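Local structure of RimK domain protein ATP-grasp (Sphaerobacter thermophilus, 5I47) at residues 108-113 and 119-124; 192-197 and 257-262. The protein probably binds ATP and acts as an ATP-grasp ligase of the RimK/LysX family, with a substrate not firmly established. One frame throughout, in Å; residues are numbered along the deposited sequence.

Interaction 1: 108-113 and 119-124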
ATOM      1  N   GLU B 108       6.544   2.351 -21.545  1.00 37.19           N
ATOM      2  CA  GLU B 108       5.952   3.665 -21.349  1.00 32.35           C
ATOM      3  C   GLU B 108       4.712   3.537 -20.476  1.00 24.24           C
ATOM      4  O   GLU B 108       3.837   2.711 -20.741  1.00 22.56           O
ATOM      5  CB  GLU B 108       5.605   4.290 -22.701  1.00 40.54           C
ATOM      6  CG  GLU B 108       5.279   5.772 -22.638  1.00 52.14           C
ATOM      7  CD  GLU B 108       6.488   6.623 -22.300  1.00 58.42           C
ATOM      8  OE1 GLU B 108       7.627   6.163 -22.523  1.00 60.83           O
ATOM      9  OE2 GLU B 108       6.297   7.754 -21.807  1.00 59.64           O
ATOM     10  N   THR B 109       4.647   4.342 -19.417  1.00 26.23           N
ATOM     11  CA  THR B 109       3.609   4.190 -18.409  1.00 25.78           C
ATOM     12  C   THR B 109       3.070   5.554 -18.010  1.00 22.80           C
ATOM     13  O   THR B 109       3.801   6.546 -17.997  1.00 26.65           O
ATOM     14  CB  THR B 109       4.144   3.450 -17.173  1.00 26.14           C
ATOM     15  OG1 THR B 109       4.702   2.195 -17.580  1.00 28.31           O
ATOM     16  CG2 THR B 109       3.033   3.192 -16.162  1.00 23.84           C
ATOM     17  N   ARG B 110       1.774   5.596 -17.705  1.00 24.54           N
ATOM     18  CA  ARG B 110       1.134   6.760 -17.115  1.00 29.17           C
ATOM     19  C   ARG B 110       0.371   6.338 -15.867  1.00 29.59           C
ATOM     20  O   ARG B 110      -0.275   5.285 -15.848  1.00 30.91           O
ATOM     21  CB  ARG B 110       0.175   7.442 -18.098  1.00 34.71           C
ATOM     22  CG  ARG B 110       0.850   8.068 -19.298  1.00 37.17           C
ATOM     23  CD  ARG B 110       1.857   9.124 -18.877  1.00 39.88           C
ATOM     24  NE  ARG B 110       2.612   9.630 -20.022  1.00 42.63           N
ATOM     25  CZ  ARG B 110       3.642   8.997 -20.578  1.00 43.61           C
ATOM     26  NH1 ARG B 110       4.047   7.828 -20.099  1.00 42.73           N
ATOM     27  NH2 ARG B 110       4.266   9.531 -21.618  1.00 48.10           N
ATOM     28  N   VAL B 111       0.441   7.166 -14.833  1.00 27.59           N
ATOM     29  CA  VAL B 111      -0.306   6.955 -13.600  1.00 26.95           C
ATOM     30  C   VAL B 111      -1.576   7.787 -13.701  1.00 25.02           C
ATOM     31  O   VAL B 111      -1.522   9.022 -13.720  1.00 24.55           O
ATOM     32  CB  VAL B 111       0.520   7.335 -12.363  1.00 27.30           C
ATOM     33  CG1 VAL B 111      -0.118   6.762 -11.108  1.00 25.95           C
ATOM     34  CG2 VAL B 111       1.958   6.850 -12.516  1.00 23.18           C
ATOM     35  N   CYS B 112      -2.719   7.114 -13.778  1.00 24.68           N
ATOM     36  CA  CYS B 112      -4.004   7.756 -14.025  1.00 30.91           C
ATOM     37  C   CYS B 112      -4.916   7.571 -12.823  1.00 30.98           C
ATOM     38  O   CYS B 112      -5.171   6.439 -12.397  1.00 27.31           O
ATOM     39  CB  CYS B 112      -4.659   7.185 -15.283  1.00 32.57           C
ATOM     40  SG  CYS B 112      -3.585   7.294 -16.713  1.00 31.23           S
ATOM     41  N   PHE B 113      -5.419   8.685 -12.294  1.00 28.71           N
ATOM     42  CA  PHE B 113      -6.217   8.677 -11.077  1.00 32.72           C
ATOM     43  C   PHE B 113      -7.712   8.813 -11.352  1.00 38.43           C
ATOM     44  O   PHE B 113      -8.487   9.043 -10.418  1.00 41.49           O
ATOM     45  CB  PHE B 113      -5.719   9.775 -10.131  1.00 26.77           C
ATOM     46  CG  PHE B 113      -4.314   9.537  -9.627  1.00 24.67           C
ATOM     47  CD1 PHE B 113      -3.215   9.939 -10.372  1.00 22.41           C
ATOM     48  CD2 PHE B 113      -4.094   8.880  -8.425  1.00 21.06           C
ATOM     49  CE1 PHE B 113      -1.924   9.703  -9.922  1.00 19.90           C
ATOM     50  CE2 PHE B 113      -2.807   8.643  -7.968  1.00 20.55           C
ATOM     51  CZ  PHE B 113      -1.721   9.055  -8.720  1.00 18.25           C
ATOM     52  N   PHE B 119      -8.265   7.575 -20.384  1.00 26.96           N
ATOM     53  CA  PHE B 119      -8.404   7.795 -21.820  1.00 33.72           C
ATOM     54  C   PHE B 119      -7.423   8.848 -22.321  1.00 35.29           C
ATOM     55  O   PHE B 119      -7.004   8.798 -23.484  1.00 39.03           O
ATOM     56  CB  PHE B 119      -9.846   8.177 -22.157  1.00 35.03           C
ATOM     57  CG  PHE B 119     -10.836   7.069 -21.916  1.00 36.01           C
ATOM     58  CD1 PHE B 119     -10.773   5.897 -22.652  1.00 36.17           C
ATOM     59  CD2 PHE B 119     -11.827   7.198 -20.958  1.00 37.53           C
ATOM     60  CE1 PHE B 119     -11.681   4.870 -22.437  1.00 36.81           C
ATOM     61  CE2 PHE B 119     -12.737   6.176 -20.735  1.00 38.96           C
ATOM     62  CZ  PHE B 119     -12.662   5.009 -21.479  1.00 37.98           C
ATOM     63  N   ALA B 120      -7.034   9.794 -21.465  1.00 34.12           N
ATOM     64  CA  ALA B 120      -6.008  10.756 -21.853  1.00 39.12           C
ATOM     65  C   ALA B 120      -4.669  10.069 -22.092  1.00 44.47           C
ATOM     66  O   ALA B 120      -3.965  10.386 -23.057  1.00 48.11           O
ATOM     67  CB  ALA B 120      -5.872  11.842 -20.785  1.00 40.55           C
ATOM     68  N   ALA B 121      -4.303   9.121 -21.224  1.00 44.05           N
ATOM     69  CA  ALA B 121      -3.061   8.379 -21.411  1.00 38.63           C
ATOM     70  C   ALA B 121      -3.148   7.426 -22.596  1.00 41.01           C
ATOM     71  O   ALA B 121      -2.151   7.215 -23.295  1.00 40.83           O
ATOM     72  CB  ALA B 121      -2.717   7.611 -20.140  1.00 32.26           C
ATOM     73  N   ILE B 122      -4.327   6.846 -22.832  1.00 43.56           N
ATOM     74  CA  ILE B 122      -4.503   5.935 -23.960  1.00 43.17           C
ATOM     75  C   ILE B 122      -4.340   6.678 -25.282  1.00 45.06           C
ATOM     76  O   ILE B 122      -3.785   6.142 -26.250  1.00 43.02           O
ATOM     77  CB  ILE B 122      -5.870   5.235 -23.863  1.00 34.94           C
ATOM     78  CG1 ILE B 122      -5.843   4.158 -22.779  1.00 31.14           C
ATOM     79  CG2 ILE B 122      -6.268   4.649 -25.197  1.00 34.73           C
ATOM     80  CD1 ILE B 122      -7.168   3.456 -22.590  1.00 30.19           C
ATOM     81  N   ALA B 123      -4.809   7.925 -25.341  1.00 50.18           N
ATOM     82  CA  ALA B 123      -4.620   8.728 -26.544  1.00 51.56           C
ATOM     83  C   ALA B 123      -3.145   9.032 -26.775  1.00 56.64           C
ATOM     84  O   ALA B 123      -2.668   8.988 -27.914  1.00 61.00           O
ATOM     85  CB  ALA B 123      -5.426  10.021 -26.441  1.00 48.48           C
ATOM     86  N   GLU B 124      -2.407   9.328 -25.703  1.00 54.35           N
ATOM     87  CA  GLU B 124      -1.001   9.691 -25.842  1.00 48.72           C
ATOM     88  C   GLU B 124      -0.140   8.474 -26.162  1.00 49.59           C
ATOM     89  O   GLU B 124       0.711   8.522 -27.057  1.00 54.41           O
ATOM     90  CB  GLU B 124      -0.509  10.371 -24.567  1.00 42.96           C
ATOM     91  CG  GLU B 124       0.984  10.626 -24.561  1.00 43.58           C
ATOM     92  CD  GLU B 124       1.492  11.052 -23.207  1.00 46.55           C
ATOM     93  OE1 GLU B 124       0.767  10.840 -22.212  1.00 48.77           O
ATOM     94  OE2 GLU B 124       2.611  11.603 -23.139  1.00 47.48           O
TER
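Arg-110 and Glu-124 join strand 109-112, the outermost of its sheet within this chain, to the helix that follows it through a two-point salt bridge. Arg-110 NH2 reaches Glu-124 OE2 at 3.1 Å with an N-H...O angle of 151°, while NE gives OE1 a weak, more bent bond. The guanidinium and carboxylate planes stand 86° apart, so the pairing is not the flat, coplanar kind: OE2 is met from above its carboxylate plane and lies tilted from the plane of the guanidinium. Beneath this polar layer, the methyl of Ala-121 sits 3.5 Å from Arg-110 CB and equally close to Cys-112 SG, resting on two side chains that both point toward the helix. Glu-124 reaches over because its CG is anti to the backbone N (chi1 173°) and the chain beyond runs extended.

Strand and helix axes run nearly antiparallel, 8.9 Å at closest approach, as in a beta-alpha connection where the chain doubles back over its own sheet. Here helix 115-125 packs on the antiparallel sheet of the RimK-like ATP-grasp domain, where Val-169 of the next strand also touches Cys-112 and Ala-121.

A second carboxylate fixes the guanidinium from the residue just before the strand. Glu-108 OE2 accepts from both NH1 and NH2 of Arg-110, the NH2 bond being 2.7 Å, and lies near the guanidinium plane. Arg-110 thus bridges two acids and probably offsets their mutual repulsion. Further out, Val-111 and Cys-112 pair with an antiparallel strand of the second subunit, extending the sheet across the interface.

Interaction 2: 192-197 and 257-262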
ATOM      1  N   GLY B 192      18.626 -19.059 -13.555  1.00 39.17           N
ATOM      2  CA  GLY B 192      18.344 -19.515 -14.898  1.00 38.87           C
ATOM      3  C   GLY B 192      17.484 -18.515 -15.629  1.00 44.07           C
ATOM      4  O   GLY B 192      16.894 -17.605 -15.040  1.00 46.34           O
ATOM      5  N   ILE B 193      17.432 -18.702 -16.944  1.00 50.65           N
ATOM      6  CA  ILE B 193      16.614 -17.898 -17.840  1.00 50.58           C
ATOM      7  C   ILE B 193      15.622 -18.827 -18.520  1.00 55.19           C
ATOM      8  O   ILE B 193      15.981 -19.935 -18.931  1.00 60.36           O
ATOM      9  CB  ILE B 193      17.482 -17.153 -18.874  1.00 48.51           C
ATOM     10  CG1 ILE B 193      18.535 -16.309 -18.151  1.00 53.40           C
ATOM     11  CG2 ILE B 193      16.625 -16.288 -19.775  1.00 46.73           C
ATOM     12  CD1 ILE B 193      19.448 -15.538 -19.071  1.00 59.08           C
ATOM     13  N   GLU B 194      14.371 -18.386 -18.618  1.00 53.90           N
ATOM     14  CA  GLU B 194      13.307 -19.205 -19.177  1.00 57.47           C
ATOM     15  C   GLU B 194      12.484 -18.383 -20.161  1.00 64.67           C
ATOM     16  O   GLU B 194      12.595 -17.156 -20.230  1.00 66.69           O
ATOM     17  CB  GLU B 194      12.415 -19.782 -18.070  1.00 55.41           C
ATOM     18  CG  GLU B 194      13.126 -20.794 -17.190  1.00 59.48           C
ATOM     19  CD  GLU B 194      12.274 -21.270 -16.031  1.00 64.84           C
ATOM     20  OE1 GLU B 194      11.408 -20.495 -15.573  1.00 67.13           O
ATOM     21  OE2 GLU B 194      12.471 -22.418 -15.578  1.00 66.43           O
ATOM     22  N   GLN B 195      11.655 -19.082 -20.936  1.00 70.65           N
ATOM     23  CA  GLN B 195      10.760 -18.452 -21.895  1.00 77.51           C
ATOM     24  C   GLN B 195       9.415 -19.165 -21.869  1.00 86.58           C
ATOM     25  O   GLN B 195       9.355 -20.393 -21.776  1.00 89.21           O
ATOM     26  CB  GLN B 195      11.352 -18.468 -23.313  1.00 77.15           C
ATOM     27  CG  GLN B 195      11.731 -19.845 -23.823  1.00 80.25           C
ATOM     28  CD  GLN B 195      12.511 -19.790 -25.123  1.00 84.53           C
ATOM     29  OE1 GLN B 195      13.512 -19.079 -25.232  1.00 83.72           O
ATOM     30  NE2 GLN B 195      12.051 -20.540 -26.120  1.00 88.00           N
ATOM     31  N   ARG B 196       8.339 -18.385 -21.941  1.00 91.53           N
ATOM     32  CA  ARG B 196       7.000 -18.945 -21.841  1.00 95.55           C
ATOM     33  C   ARG B 196       6.642 -19.731 -23.099  1.00104.44           C
ATOM     34  O   ARG B 196       7.093 -19.422 -24.205  1.00106.91           O
ATOM     35  CB  ARG B 196       5.975 -17.834 -21.607  1.00 90.85           C
ATOM     36  N   THR B 197       5.824 -20.764 -22.916  1.00109.38           N
ATOM     37  CA  THR B 197       5.317 -21.587 -24.014  1.00112.62           C
ATOM     38  C   THR B 197       3.844 -21.228 -24.206  1.00115.51           C
ATOM     39  O   THR B 197       2.961 -21.788 -23.553  1.00115.56           O
ATOM     40  CB  THR B 197       5.499 -23.079 -23.727  1.00111.81           C
ATOM     41  OG1 THR B 197       4.518 -23.510 -22.774  1.00113.36           O
ATOM     42  CG2 THR B 197       6.891 -23.349 -23.170  1.00109.76           C
ATOM     43  N   PHE B 257       9.232 -22.659  -9.346  1.00 54.85           N
ATOM     44  CA  PHE B 257      10.532 -23.060  -9.872  1.00 53.08           C
ATOM     45  C   PHE B 257      10.551 -24.554 -10.173  1.00 58.59           C
ATOM     46  O   PHE B 257      11.593 -25.208 -10.087  1.00 61.45           O
ATOM     47  CB  PHE B 257      11.671 -22.659  -8.932  1.00 43.42           C
ATOM     48  CG  PHE B 257      11.540 -23.184  -7.528  1.00 40.47           C
ATOM     49  CD1 PHE B 257      12.112 -24.394  -7.168  1.00 42.75           C
ATOM     50  CD2 PHE B 257      10.893 -22.441  -6.555  1.00 37.47           C
ATOM     51  CE1 PHE B 257      12.016 -24.865  -5.872  1.00 42.54           C
ATOM     52  CE2 PHE B 257      10.789 -22.908  -5.258  1.00 35.55           C
ATOM     53  CZ  PHE B 257      11.353 -24.119  -4.916  1.00 40.29           C
ATOM     54  N   ARG B 258       9.385 -25.091 -10.544  1.00 60.24           N
ATOM     55  CA  ARG B 258       9.262 -26.504 -10.894  1.00 56.03           C
ATOM     56  C   ARG B 258      10.073 -26.836 -12.139  1.00 53.73           C
ATOM     57  O   ARG B 258      10.905 -27.751 -12.130  1.00 52.38           O
ATOM     58  CB  ARG B 258       7.786 -26.840 -11.115  1.00 55.41           C
ATOM     59  CG  ARG B 258       7.343 -28.203 -10.631  1.00 59.14           C
ATOM     60  CD  ARG B 258       5.878 -28.429 -10.980  1.00 61.84           C
ATOM     61  NE  ARG B 258       5.029 -27.337 -10.510  1.00 64.61           N
ATOM     62  CZ  ARG B 258       4.122 -27.450  -9.545  1.00 67.72           C
ATOM     63  NH1 ARG B 258       3.927 -28.615  -8.945  1.00 68.52           N
ATOM     64  NH2 ARG B 258       3.397 -26.401  -9.188  1.00 69.92           N
ATOM     65  N   SER B 259       9.836 -26.094 -13.225  1.00 53.49           N
ATOM     66  CA  SER B 259      10.492 -26.383 -14.496  1.00 55.62           C
ATOM     67  C   SER B 259      12.006 -26.267 -14.386  1.00 59.36           C
ATOM     68  O   SER B 259      12.741 -27.101 -14.930  1.00 62.20           O
ATOM     69  CB  SER B 259       9.962 -25.440 -15.577  1.00 58.78           C
ATOM     70  OG  SER B 259      10.757 -25.506 -16.749  1.00 63.06           O
ATOM     71  N   LEU B 260      12.494 -25.240 -13.687  1.00 58.55           N
ATOM     72  CA  LEU B 260      13.936 -25.032 -13.602  1.00 54.61           C
ATOM     73  C   LEU B 260      14.603 -26.117 -12.765  1.00 50.62           C
ATOM     74  O   LEU B 260      15.704 -26.571 -13.096  1.00 49.88           O
ATOM     75  CB  LEU B 260      14.234 -23.644 -13.036  1.00 56.34           C
ATOM     76  CG  LEU B 260      15.666 -23.151 -13.246  1.00 60.39           C
ATOM     77  CD1 LEU B 260      16.004 -23.112 -14.729  1.00 60.97           C
ATOM     78  CD2 LEU B 260      15.874 -21.783 -12.611  1.00 60.99           C
ATOM     79  N   SER B 261      13.954 -26.550 -11.681  1.00 49.11           N
ATOM     80  CA  SER B 261      14.456 -27.683 -10.912  1.00 53.27           C
ATOM     81  C   SER B 261      14.489 -28.962 -11.736  1.00 59.35           C
ATOM     82  O   SER B 261      15.300 -29.852 -11.455  1.00 57.31           O
ATOM     83  CB  SER B 261      13.603 -27.902  -9.663  1.00 54.13           C
ATOM     84  OG  SER B 261      14.020 -27.065  -8.602  1.00 57.49           O
ATOM     85  N   GLY B 262      13.628 -29.067 -12.749  1.00 68.65           N
ATOM     86  CA  GLY B 262      13.628 -30.253 -13.588  1.00 69.39           C
ATOM     87  C   GLY B 262      14.914 -30.418 -14.374  1.00 71.04           C
ATOM     88  O   GLY B 262      15.373 -31.540 -14.599  1.00 77.50           O
TER
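This is a small, mainly van der Waals contact between strand 190-196 of the five-stranded antiparallel sheet and the short helix 258-262 near the C terminus, burying 170 Å² over both sides. The segment axes approach to 9.9 Å at an angle of 121°, so the helix lies slantwise to the strand. Leu-260 and Glu-194 carry it in nearly equal shares. Leu-260 CB lies 3.3 Å from Glu-194 OE2, and Leu-260 CD2 lies 4.0 Å from Gly-192 N. With CG anti to the backbone N (chi1 -164°), the branched end is carried to the glycine, where a CB built on Gly-192 would come within 2.8 Å of Leu-260 CD1; the absence of a side chain there lets the leucine fit. Leu-260 also packs on Val-184 and Val-267. Cutting it back to alanine removes both methyls and would probably leave Gly-192 and Val-184 without their apolar cover, while the CB beside Glu-194 stays.

Glu-194 approaches the helix with its chain extended beyond CG, bringing OE2 alongside Leu-260. The backbone N of Leu-260 is 3.4 Å from this oxygen, but the angle is too poor for a hydrogen bond. The carboxylate is held from elsewhere, since its OE1 makes a salt bridge with Arg-182 on the adjacent strand 180-187. Ser-259 OG stands 3.7 Å from Glu-194 OE2 and is hydrogen-bonded to the carbonyl of Tyr-209.

Phe-257 occupies the N-cap position. The contact thus lays a short helix on the five-stranded antiparallel sheet of the ATP-grasp domain, with helix 267-275 touching it through Val-267.

Overall arrangement
Interactions 1 and 2 both join a strand to a helix within the RimK-like ATP-grasp domain, but on different antiparallel sheets. Their centres are about 34 Å apart and their nearest atoms about 20 Å, so neither touches the other. Interaction 1 is local, with five residues between its segments, and its centre lies about 23 Å from the chain centre, beside the second subunit. Interaction 2 spans 59 intervening residues and lies about 15 Å from that centre; no other chain of the assembly touches it. A glycerol, probably from the crystallisation liquor, lies at interaction 1, about 4 Å from the side chain of Arg-110 and hydrogen-bonded to Thr-109 N.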